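Local coordinates for glycoside hydrolase family 16 protein (PDB 7KR6) that probably hydrolyses the glycosidic bonds of mixed-linkage beta-glucans as an endo-glucanase of the gut bacterium Bacteroides ovatus, at residues Ala66-Ala69 with Ala70-Ser73; Leu191-Gly194 with Asn195-Tyr199. The protein carries 1 engineered substitution. One frame throughout, in Å; residues are numbered along the deposited sequence.

In the fold
In both interactions a histidine takes an aspartate carboxylate as hydrogen-bond partner, in a tight 3-10 turn in interaction 1 and in a wider reversal in interaction 2; their centres lie about 22 Å apart and they do not touch. Interaction 1 sits at the surface, joining strands 66-67 and 72-77, and its chemistry is almost wholly polar. Interaction 2 is partly buried and serves different strands: residues 191-194 lie in the loop after strand 179-186, and 195-199 carry it into strand 197-203. Here a leucine on a histidine face and two waters add to the carboxylate bonds. The histidine bonds through ND1 in interaction 1 and through NE2 in interaction 2.

Interaction 1 of 2, residues Ala66-Ala69 with Ala70-Ser73; sequences AYDA and AHVS
A short bond of 2.6 Å from H71 ND1 to D68 OD1 closes a turn of four residues through its side chains. It is nearly straight (165° at the hydrogen), and OD1 lies close to the imidazole plane, at the ring edge. The nitrogen comes to the syn side of OD1, somewhat out of the carboxylate plane, while ring and carboxylate are turned 38° against each other. D68 can reach forward because its CG is placed between its own backbone N and carbonyl carbon (chi1 69°), which folds the carboxylate over the turn that follows. The same oxygen also takes a weak bond from the backbone N of H71, so OD1 meets both the main chain and the ring of one residue.

The backbone itself makes a 3-10 turn at A69 and A70. H71 N donates to D68 O at 3.3 Å, and V72 N donates to A69 O at 3.2 Å. The A70 methyl flanks the carboxylate, with A70 CB 3.7 Å from D68 OD1. H71 has a second acidic partner, since its NE2 bonds E88 OE1; carboxylates at both ring nitrogens would probably favour a charged imidazolium.

The turn links strand 66-67, which runs parallel to strand 93-107, to strand 72-77, which pairs antiparallel with strand 80-90. Here V72 leaves the exposed turn and packs its side chain on L83 and L85 of strand 80-90 and on I99 of strand 93-107.

Interaction 2 of 2, residues Leu191-Gly194 with Asn195-Tyr199; sequences LQDG and NYHTY
The backbone doubles back between L191 and H197, the end-to-end directions of 191-194 and 195-199 lying 145° apart, with G194 taking a positive phi (77°) at the bend. Two donors grip D193 OD1 inside this reversal. H197 NE2 lies 2.8 Å from D193 OD1, on its syn side, in an almost straight bond with the oxygen in the imidazole plane. N195 N lies 3.2 Å from the same D193 OD1 and comes from above the carboxylate plane. The two nitrogens arrive from opposite faces of that plane, so the oxygen is clamped between the turn and the strand that follows. With chi1 at 60°, D193 turns its carboxylate back over the bend.

L191 lies between the H197 ring face and the Y199 hydroxyl. L191 CD2 sits over one face of the H197 ring, 3.8 Å from its centroid and offset toward the rim, in a CH-pi contact. The other methyl, L191 CD1, lies 3.5 Å from Y199 OH. The imidazole is thus gripped at its edge by D193 and across a face by the leucine, while H197 ND1 bonds D213 OD2; acids at both ring nitrogens fix its rotation.

L191 O is bridged by one water to Y199 OH and by another to N195 O. The first water donates to L191 O at 3.0 Å, and the second lies 2.7 Å from L191 O. The bond from N195 N to D193 OD1 makes this an Asx turn whose carboxylate oxygen also takes the histidine N-H; it leads the loop after strand 179-186 into strand 197-203 of the GH16 beta-jelly-roll sandwich, where that strand pairs antiparallel with strands 112-117 and 207-212.

Interaction 1 of 2, residues Ala66-Ala69 with Ala70-Ser73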
ATOM      1  N   ALA A  66     -20.129   6.285  12.419  1.00 22.33           N
ATOM      2  CA  ALA A  66     -21.098   7.104  11.668  1.00 24.06           C
ATOM      3  C   ALA A  66     -20.538   8.519  11.615  1.00 23.09           C
ATOM      4  O   ALA A  66     -19.978   9.012  12.597  1.00 25.52           O
ATOM      5  CB  ALA A  66     -22.419   7.053  12.371  1.00 25.07           C
ATOM      6  N   TYR A  67     -20.719   9.204  10.503  1.00 21.18           N
ATOM      7  CA  TYR A  67     -20.420  10.644  10.471  1.00 22.21           C
ATOM      8  C   TYR A  67     -21.714  11.426  10.734  1.00 22.05           C
ATOM      9  O   TYR A  67     -22.772  11.031  10.144  1.00 23.79           O
ATOM     10  CB  TYR A  67     -19.822  11.017   9.120  1.00 21.81           C
ATOM     11  CG  TYR A  67     -18.383  10.566   8.910  1.00 20.51           C
ATOM     12  CD1 TYR A  67     -17.395  10.988   9.782  1.00 21.10           C
ATOM     13  CD2 TYR A  67     -18.017   9.782   7.831  1.00 20.32           C
ATOM     14  CE1 TYR A  67     -16.060  10.649   9.585  1.00 21.87           C
ATOM     15  CE2 TYR A  67     -16.689   9.453   7.613  1.00 19.65           C
ATOM     16  CZ  TYR A  67     -15.711   9.897   8.487  1.00 20.55           C
ATOM     17  OH  TYR A  67     -14.388   9.560   8.279  1.00 19.75           O
ATOM     18  N   ASP A  68     -21.628  12.486  11.489  1.00 22.02           N
ATOM     19  CA  ASP A  68     -22.804  13.378  11.671  1.00 24.50           C
ATOM     20  C   ASP A  68     -22.381  14.799  11.958  1.00 26.16           C
ATOM     21  O   ASP A  68     -21.203  15.090  12.233  1.00 24.45           O
ATOM     22  CB  ASP A  68     -23.825  12.808  12.639  1.00 27.28           C
ATOM     23  CG  ASP A  68     -23.381  12.760  14.076  1.00 29.94           C
ATOM     24  OD1 ASP A  68     -22.582  13.618  14.483  1.00 29.45           O
ATOM     25  OD2 ASP A  68     -23.895  11.884  14.785  1.00 36.92           O
ATOM     26  N   ALA A  69     -23.350  15.697  11.813  1.00 24.81           N
ATOM     27  CA  ALA A  69     -23.035  17.130  11.886  1.00 24.84           C
ATOM     28  C   ALA A  69     -22.640  17.498  13.318  1.00 22.35           C
ATOM     29  O   ALA A  69     -21.885  18.455  13.493  1.00 25.05           O
ATOM     30  CB  ALA A  69     -24.207  17.930  11.374  1.00 26.67           C
ATOM     31  N   ALA A  70     -23.178  16.809  14.325  1.00 24.12           N
ATOM     32  CA  ALA A  70     -22.904  17.164  15.734  1.00 27.04           C
ATOM     33  C   ALA A  70     -21.425  16.951  16.073  1.00 29.63           C
ATOM     34  O   ALA A  70     -20.971  17.497  17.100  1.00 29.89           O
ATOM     35  CB  ALA A  70     -23.779  16.353  16.656  1.00 29.06           C
ATOM     36  N   HIS A  71     -20.703  16.136  15.293  1.00 25.48           N
ATOM     37  CA  HIS A  71     -19.298  15.821  15.623  1.00 24.17           C
ATOM     38  C   HIS A  71     -18.345  16.697  14.821  1.00 21.42           C
ATOM     39  O   HIS A  71     -17.134  16.364  14.742  1.00 21.52           O
ATOM     40  CB  HIS A  71     -19.107  14.311  15.509  1.00 24.06           C
ATOM     41  CG  HIS A  71     -19.762  13.613  16.654  1.00 24.28           C
ATOM     42  ND1 HIS A  71     -21.133  13.310  16.665  1.00 25.52           N
ATOM     43  CD2 HIS A  71     -19.271  13.181  17.838  1.00 29.49           C
ATOM     44  CE1 HIS A  71     -21.444  12.703  17.809  1.00 25.84           C
ATOM     45  NE2 HIS A  71     -20.328  12.620  18.542  1.00 28.93           N
ATOM     46  N   VAL A  72     -18.864  17.741  14.189  1.00 23.48           N
ATOM     47  CA  VAL A  72     -18.057  18.819  13.575  1.00 22.74           C
ATOM     48  C   VAL A  72     -18.410  20.097  14.331  1.00 24.46           C
ATOM     49  O   VAL A  72     -19.627  20.430  14.419  1.00 26.25           O
ATOM     50  CB  VAL A  72     -18.334  18.959  12.070  1.00 22.14           C
ATOM     51  CG1 VAL A  72     -17.431  20.019  11.482  1.00 24.66           C
ATOM     52  CG2 VAL A  72     -18.169  17.627  11.335  1.00 23.74           C
ATOM     53  N   SER A  73     -17.389  20.815  14.793  1.00 23.58           N
ATOM     54  CA  SER A  73     -17.609  22.112  15.463  1.00 25.52           C
ATOM     55  C   SER A  73     -16.436  23.049  15.222  1.00 25.31           C
ATOM     56  O   SER A  73     -15.332  22.603  14.791  1.00 25.65           O
ATOM     57  CB  SER A  73     -17.921  21.919  16.927  1.00 26.96           C
ATOM     58  OG  SER A  73     -16.768  21.533  17.638  1.00 26.60           O
TER

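Interaction 2 of 2, residues Leu191-Gly194 with Asn195-Tyr199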
ATOM      1  N   LEU A 191       4.039  13.327  15.551  1.00 21.83           N
ATOM      2  CA  LEU A 191       3.025  14.271  15.026  1.00 20.44           C
ATOM      3  C   LEU A 191       1.803  14.255  15.920  1.00 20.88           C
ATOM      4  O   LEU A 191       0.855  14.990  15.626  1.00 21.37           O
ATOM      5  CB  LEU A 191       2.668  13.901  13.591  1.00 20.33           C
ATOM      6  CG  LEU A 191       3.834  14.034  12.638  1.00 21.39           C
ATOM      7  CD1 LEU A 191       3.430  13.424  11.296  1.00 21.25           C
ATOM      8  CD2 LEU A 191       4.250  15.510  12.465  1.00 23.31           C
ATOM      9  N   GLN A 192       1.869  13.521  17.051  1.00 21.38           N
ATOM     10  CA  GLN A 192       0.700  13.254  17.900  1.00 21.93           C
ATOM     11  C   GLN A 192       1.111  13.649  19.326  1.00 23.79           C
ATOM     12  O   GLN A 192       0.943  12.843  20.238  1.00 25.84           O
ATOM     13  CB  GLN A 192       0.214  11.818  17.781  1.00 21.24           C
ATOM     14  CG  GLN A 192      -0.216  11.445  16.369  1.00 20.67           C
ATOM     15  CD  GLN A 192      -0.524   9.973  16.201  1.00 21.49           C
ATOM     16  OE1 GLN A 192      -0.530   9.209  17.170  1.00 21.15           O
ATOM     17  NE2 GLN A 192      -0.690   9.534  14.961  1.00 19.15           N
ATOM     18  N   ASP A 193       1.655  14.855  19.429  1.00 24.91           N
ATOM     19  CA  ASP A 193       2.516  15.311  20.556  1.00 27.28           C
ATOM     20  C   ASP A 193       1.824  16.502  21.235  1.00 28.04           C
ATOM     21  O   ASP A 193       2.513  17.222  21.944  1.00 30.93           O
ATOM     22  CB  ASP A 193       3.887  15.754  20.052  1.00 27.06           C
ATOM     23  CG  ASP A 193       3.900  16.906  19.040  1.00 31.47           C
ATOM     24  OD1 ASP A 193       2.870  17.099  18.366  1.00 26.45           O
ATOM     25  OD2 ASP A 193       4.982  17.566  18.896  1.00 29.72           O
ATOM     26  N   GLY A 194       0.548  16.753  20.949  1.00 28.12           N
ATOM     27  CA  GLY A 194      -0.180  17.901  21.531  1.00 31.85           C
ATOM     28  C   GLY A 194       0.167  19.233  20.878  1.00 31.74           C
ATOM     29  O   GLY A 194      -0.252  20.262  21.439  1.00 33.95           O
ATOM     30  N   ASN A 195       0.857  19.228  19.737  1.00 28.31           N
ATOM     31  CA  ASN A 195       1.187  20.463  18.986  1.00 28.02           C
ATOM     32  C   ASN A 195       0.601  20.385  17.572  1.00 26.94           C
ATOM     33  O   ASN A 195       0.289  19.275  17.093  1.00 25.18           O
ATOM     34  CB  ASN A 195       2.681  20.727  18.896  1.00 32.50           C
ATOM     35  CG  ASN A 195       3.308  20.987  20.256  1.00 36.95           C
ATOM     36  OD1 ASN A 195       4.369  20.454  20.542  1.00 42.98           O
ATOM     37  ND2 ASN A 195       2.655  21.789  21.087  1.00 34.29           N
ATOM     38  N   TYR A 196       0.460  21.547  16.960  1.00 25.60           N
ATOM     39  CA  TYR A 196       0.013  21.673  15.552  1.00 24.02           C
ATOM     40  C   TYR A 196       1.221  21.467  14.662  1.00 21.97           C
ATOM     41  O   TYR A 196       2.344  21.885  14.993  1.00 25.19           O
ATOM     42  CB  TYR A 196      -0.647  23.035  15.321  1.00 24.40           C
ATOM     43  CG  TYR A 196      -1.996  23.123  15.978  1.00 23.98           C
ATOM     44  CD1 TYR A 196      -2.132  23.368  17.343  1.00 22.65           C
ATOM     45  CD2 TYR A 196      -3.155  22.961  15.250  1.00 22.98           C
ATOM     46  CE1 TYR A 196      -3.385  23.440  17.936  1.00 22.56           C
ATOM     47  CE2 TYR A 196      -4.412  22.926  15.854  1.00 23.22           C
ATOM     48  CZ  TYR A 196      -4.533  23.235  17.200  1.00 21.35           C
ATOM     49  OH  TYR A 196      -5.752  23.256  17.795  1.00 25.29           O
ATOM     50  N   HIS A 197       1.002  20.809  13.527  1.00 21.50           N
ATOM     51  CA  HIS A 197       2.026  20.595  12.479  1.00 20.17           C
ATOM     52  C   HIS A 197       1.443  21.004  11.123  1.00 18.48           C
ATOM     53  O   HIS A 197       0.222  20.956  10.948  1.00 21.62           O
ATOM     54  CB  HIS A 197       2.525  19.141  12.480  1.00 21.10           C
ATOM     55  CG  HIS A 197       3.121  18.729  13.787  1.00 20.75           C
ATOM     56  ND1 HIS A 197       4.472  18.846  14.047  1.00 22.08           N
ATOM     57  CD2 HIS A 197       2.538  18.233  14.897  1.00 22.70           C
ATOM     58  CE1 HIS A 197       4.698  18.436  15.282  1.00 23.40           C
ATOM     59  NE2 HIS A 197       3.529  18.076  15.845  1.00 23.69           N
ATOM     60  N   THR A 198       2.294  21.453  10.235  1.00 20.73           N
ATOM     61  CA  THR A 198       1.870  21.980   8.931  1.00 19.20           C
ATOM     62  C   THR A 198       2.023  20.851   7.909  1.00 20.66           C
ATOM     63  O   THR A 198       3.147  20.290   7.766  1.00 21.39           O
ATOM     64  CB  THR A 198       2.685  23.197   8.510  1.00 22.76           C
ATOM     65  OG1 THR A 198       2.410  24.176   9.517  1.00 27.57           O
ATOM     66  CG2 THR A 198       2.259  23.727   7.161  1.00 22.56           C
ATOM     67  N   TYR A 199       0.947  20.560   7.204  1.00 18.61           N
ATOM     68  CA  TYR A 199       0.894  19.556   6.122  1.00 17.95           C
ATOM     69  C   TYR A 199       0.713  20.365   4.838  1.00 19.38           C
ATOM     70  O   TYR A 199      -0.260  21.102   4.771  1.00 19.49           O
ATOM     71  CB  TYR A 199      -0.233  18.539   6.383  1.00 18.01           C
ATOM     72  CG  TYR A 199      -0.028  17.815   7.693  1.00 18.79           C
ATOM     73  CD1 TYR A 199       0.755  16.691   7.704  1.00 17.95           C
ATOM     74  CD2 TYR A 199      -0.517  18.290   8.903  1.00 19.80           C
ATOM     75  CE1 TYR A 199       1.029  16.019   8.875  1.00 20.97           C
ATOM     76  CE2 TYR A 199      -0.233  17.644  10.100  1.00 19.20           C
ATOM     77  CZ  TYR A 199       0.533  16.493  10.071  1.00 21.27           C
ATOM     78  OH  TYR A 199       0.810  15.794  11.220  1.00 20.71           O
TER
HETATM   79  O   HOH W   1      -0.226  16.790  13.544  1.00 21.94           O
HETATM   80  O   HOH W   2      -0.560  16.772  17.082  1.00 22.95           O